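Local coordinates for cytochrome P450 RhF (Acinetobacter radioresistens, PDB 6RO8), which is the heme domain of a multidomain cytochrome P450 that probably oxidises organic substrates with heme-activated oxygen or peroxide, at residues 309-314 against 386-391. Sequence-based numbering, arbitrary orientation.
Sequences ECLRHS and IGRMEM
L311 and M391 make the close part of this helix-to-helix contact, the isobutyl group of one lying across the thioether of the other. L311 CD2 is 3.8 Å from both M391 SD and M391 CE. The M391 chain runs extended as far as the sulfur, then bends (chi3 75°), which brings M391 CE round to 4.1 Å from L311 CG. A branched leucine and a flexible, polarisable methionine suit this buried seam, where the backbones stay apart: the nearest CA atoms, of L311 and R388, are 9.0 Å from each other.

Packing is looser at R388, which is partly exposed. R388 CG comes only to 4.2 Å from L311 CD1, so the aliphatic stem flanks the leucine while the guanidinium continues to a salt bridge with E308, adding a charged tie between the helices.

On another side of helix 303-314, E309 and R312 form the ExxR motif of the P450 K helix. R312 grips E309 side-on, NE to E309 OE1 at 3.0 Å and NH2 to E309 OE2 at 2.8 Å, both from above the carboxylate plane, and R365 completes the family's Glu-Arg-Arg triad.

The side chain of L311 also lies about 4 Å from the heme, which I386 touches. Helix 384-401, just beyond the heme ligand C381, packs beside helix 303-314, with helix 273-288 meeting both through C310 and M391, and helices 134-155 and 170-179 backing I386.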
ATOM      1  N   GLU A 309      -7.009   7.352 -12.312  1.00 65.47           N
ATOM      2  CA  GLU A 309      -7.416   6.169 -13.066  1.00 59.08           C
ATOM      3  C   GLU A 309      -6.386   5.044 -12.958  1.00 61.93           C
ATOM      4  O   GLU A 309      -6.748   3.864 -13.032  1.00 65.99           O
ATOM      5  CB  GLU A 309      -7.676   6.550 -14.526  1.00 56.35           C
ATOM      6  CG  GLU A 309      -7.858   5.374 -15.478  1.00 58.35           C
ATOM      7  CD  GLU A 309      -9.185   4.677 -15.300  1.00 69.57           C
ATOM      8  OE1 GLU A 309      -9.884   5.021 -14.322  1.00 73.98           O
ATOM      9  OE2 GLU A 309      -9.534   3.796 -16.132  1.00 65.81           O
ATOM     10  N   CYS A 310      -5.106   5.387 -12.784  1.00 66.10           N
ATOM     11  CA  CYS A 310      -4.079   4.381 -12.495  1.00 68.96           C
ATOM     12  C   CYS A 310      -4.264   3.733 -11.136  1.00 70.56           C
ATOM     13  O   CYS A 310      -4.120   2.507 -11.003  1.00 57.54           O
ATOM     14  CB  CYS A 310      -2.679   5.005 -12.615  1.00 69.17           C
ATOM     15  SG  CYS A 310      -2.144   5.361 -14.292  1.00 69.05           S
ATOM     16  N   LEU A 311      -4.549   4.554 -10.124  1.00 59.06           N
ATOM     17  CA  LEU A 311      -4.842   4.046  -8.792  1.00 61.42           C
ATOM     18  C   LEU A 311      -6.050   3.101  -8.787  1.00 66.81           C
ATOM     19  O   LEU A 311      -6.073   2.096  -8.052  1.00 56.97           O
ATOM     20  CB  LEU A 311      -5.089   5.220  -7.854  1.00 56.70           C
ATOM     21  CG  LEU A 311      -3.839   6.037  -7.483  1.00 60.89           C
ATOM     22  CD1 LEU A 311      -4.207   7.260  -6.614  1.00 52.66           C
ATOM     23  CD2 LEU A 311      -2.817   5.128  -6.764  1.00 54.69           C
ATOM     24  N   ARG A 312      -7.079   3.427  -9.573  1.00 64.61           N
ATOM     25  CA  ARG A 312      -8.192   2.507  -9.722  1.00 69.34           C
ATOM     26  C   ARG A 312      -7.762   1.250 -10.460  1.00 71.29           C
ATOM     27  O   ARG A 312      -8.040   0.131 -10.019  1.00 69.33           O
ATOM     28  CB  ARG A 312      -9.348   3.170 -10.461  1.00 69.65           C
ATOM     29  CG  ARG A 312     -10.552   2.241 -10.589  1.00 69.35           C
ATOM     30  CD  ARG A 312     -11.469   2.649 -11.739  1.00 72.97           C
ATOM     31  NE  ARG A 312     -10.814   2.514 -13.031  1.00 71.56           N
ATOM     32  CZ  ARG A 312     -10.876   1.427 -13.790  1.00 67.99           C
ATOM     33  NH1 ARG A 312     -11.559   0.368 -13.383  1.00 73.76           N
ATOM     34  NH2 ARG A 312     -10.238   1.386 -14.947  1.00 63.43           N
ATOM     35  N   HIS A 313      -7.063   1.419 -11.579  1.00 64.25           N
ATOM     36  CA  HIS A 313      -6.882   0.312 -12.510  1.00 64.85           C
ATOM     37  C   HIS A 313      -5.817  -0.663 -12.022  1.00 62.55           C
ATOM     38  O   HIS A 313      -5.990  -1.885 -12.092  1.00 57.25           O
ATOM     39  CB  HIS A 313      -6.511   0.855 -13.885  1.00 59.09           C
ATOM     40  CG  HIS A 313      -6.295  -0.215 -14.896  1.00 62.50           C
ATOM     41  ND1 HIS A 313      -5.173  -1.017 -14.901  1.00 64.04           N
ATOM     42  CD2 HIS A 313      -7.071  -0.641 -15.919  1.00 62.84           C
ATOM     43  CE1 HIS A 313      -5.264  -1.883 -15.895  1.00 62.45           C
ATOM     44  NE2 HIS A 313      -6.405  -1.674 -16.529  1.00 61.54           N
ATOM     45  N   SER A 314      -4.685  -0.126 -11.581  1.00 60.78           N
ATOM     46  CA  SER A 314      -3.538  -0.898 -11.107  1.00 60.29           C
ATOM     47  C   SER A 314      -2.925  -0.172  -9.914  1.00 61.06           C
ATOM     48  O   SER A 314      -1.790   0.301  -9.952  1.00 56.92           O
ATOM     49  CB  SER A 314      -2.464  -1.119 -12.165  1.00 65.42           C
ATOM     50  OG  SER A 314      -3.003  -1.444 -13.436  1.00 75.67           O
ATOM     51  N   ILE A 386      -0.449  12.804  -0.290  1.00 64.13           N
ATOM     52  CA  ILE A 386       0.993  12.717  -0.490  1.00 72.80           C
ATOM     53  C   ILE A 386       1.292  11.732  -1.613  1.00 70.42           C
ATOM     54  O   ILE A 386       2.066  12.026  -2.535  1.00 68.98           O
ATOM     55  CB  ILE A 386       1.702  12.324   0.820  1.00 66.64           C
ATOM     56  CG1 ILE A 386       1.533  13.430   1.866  1.00 66.64           C
ATOM     57  CG2 ILE A 386       3.164  12.040   0.543  1.00 62.84           C
ATOM     58  CD1 ILE A 386       1.755  12.933   3.333  1.00 69.47           C
ATOM     59  N   GLY A 387       0.639  10.569  -1.576  1.00 54.74           N
ATOM     60  CA  GLY A 387       0.810   9.598  -2.650  1.00 57.51           C
ATOM     61  C   GLY A 387       0.458  10.155  -4.020  1.00 65.75           C
ATOM     62  O   GLY A 387       1.189   9.922  -4.997  1.00 65.91           O
ATOM     63  N   ARG A 388      -0.664  10.901  -4.113  1.00 59.37           N
ATOM     64  CA  ARG A 388      -1.095  11.459  -5.391  1.00 59.72           C
ATOM     65  C   ARG A 388      -0.100  12.491  -5.872  1.00 66.48           C
ATOM     66  O   ARG A 388       0.265  12.535  -7.053  1.00 64.59           O
ATOM     67  CB  ARG A 388      -2.462  12.116  -5.243  1.00 54.07           C
ATOM     68  CG  ARG A 388      -3.640  11.188  -5.117  1.00 64.27           C
ATOM     69  CD  ARG A 388      -4.858  11.932  -4.596  1.00 59.71           C
ATOM     70  NE  ARG A 388      -6.055  11.120  -4.768  1.00 63.31           N
ATOM     71  CZ  ARG A 388      -7.090  11.160  -3.943  1.00 69.96           C
ATOM     72  NH1 ARG A 388      -7.060  11.973  -2.896  1.00 63.32           N
ATOM     73  NH2 ARG A 388      -8.143  10.387  -4.155  1.00 79.78           N
ATOM     74  N   MET A 389       0.315  13.363  -4.955  1.00 65.80           N
ATOM     75  CA  MET A 389       1.268  14.408  -5.280  1.00 61.44           C
ATOM     76  C   MET A 389       2.557  13.816  -5.838  1.00 63.43           C
ATOM     77  O   MET A 389       3.074  14.298  -6.844  1.00 62.47           O
ATOM     78  CB  MET A 389       1.534  15.225  -4.031  1.00 73.56           C
ATOM     79  CG  MET A 389       2.648  16.188  -4.117  1.00 90.03           C
ATOM     80  SD  MET A 389       3.917  15.603  -2.995  1.00110.64           S
ATOM     81  CE  MET A 389       3.254  16.034  -1.399  1.00 91.10           C
ATOM     82  N   GLU A 390       3.088  12.747  -5.223  1.00 60.43           N
ATOM     83  CA  GLU A 390       4.359  12.216  -5.716  1.00 67.62           C
ATOM     84  C   GLU A 390       4.186  11.578  -7.087  1.00 74.22           C
ATOM     85  O   GLU A 390       5.058  11.717  -7.949  1.00 86.76           O
ATOM     86  CB  GLU A 390       4.953  11.229  -4.720  1.00 72.96           C
ATOM     87  CG  GLU A 390       5.283  11.850  -3.386  1.00 76.19           C
ATOM     88  CD  GLU A 390       5.948  10.878  -2.444  1.00 81.85           C
ATOM     89  OE1 GLU A 390       6.993  10.304  -2.809  1.00 81.92           O
ATOM     90  OE2 GLU A 390       5.414  10.684  -1.335  1.00 88.96           O
ATOM     91  N   MET A 391       3.036  10.940  -7.329  1.00 67.52           N
ATOM     92  CA  MET A 391       2.802  10.320  -8.629  1.00 68.20           C
ATOM     93  C   MET A 391       2.689  11.367  -9.744  1.00 68.44           C
ATOM     94  O   MET A 391       3.279  11.204 -10.820  1.00 67.90           O
ATOM     95  CB  MET A 391       1.555   9.445  -8.540  1.00 66.20           C
ATOM     96  CG  MET A 391       1.763   8.187  -7.662  1.00 56.57           C
ATOM     97  SD  MET A 391       0.170   7.386  -7.427  1.00 61.57           S
ATOM     98  CE  MET A 391      -0.107   6.596  -9.020  1.00 59.30           C
TER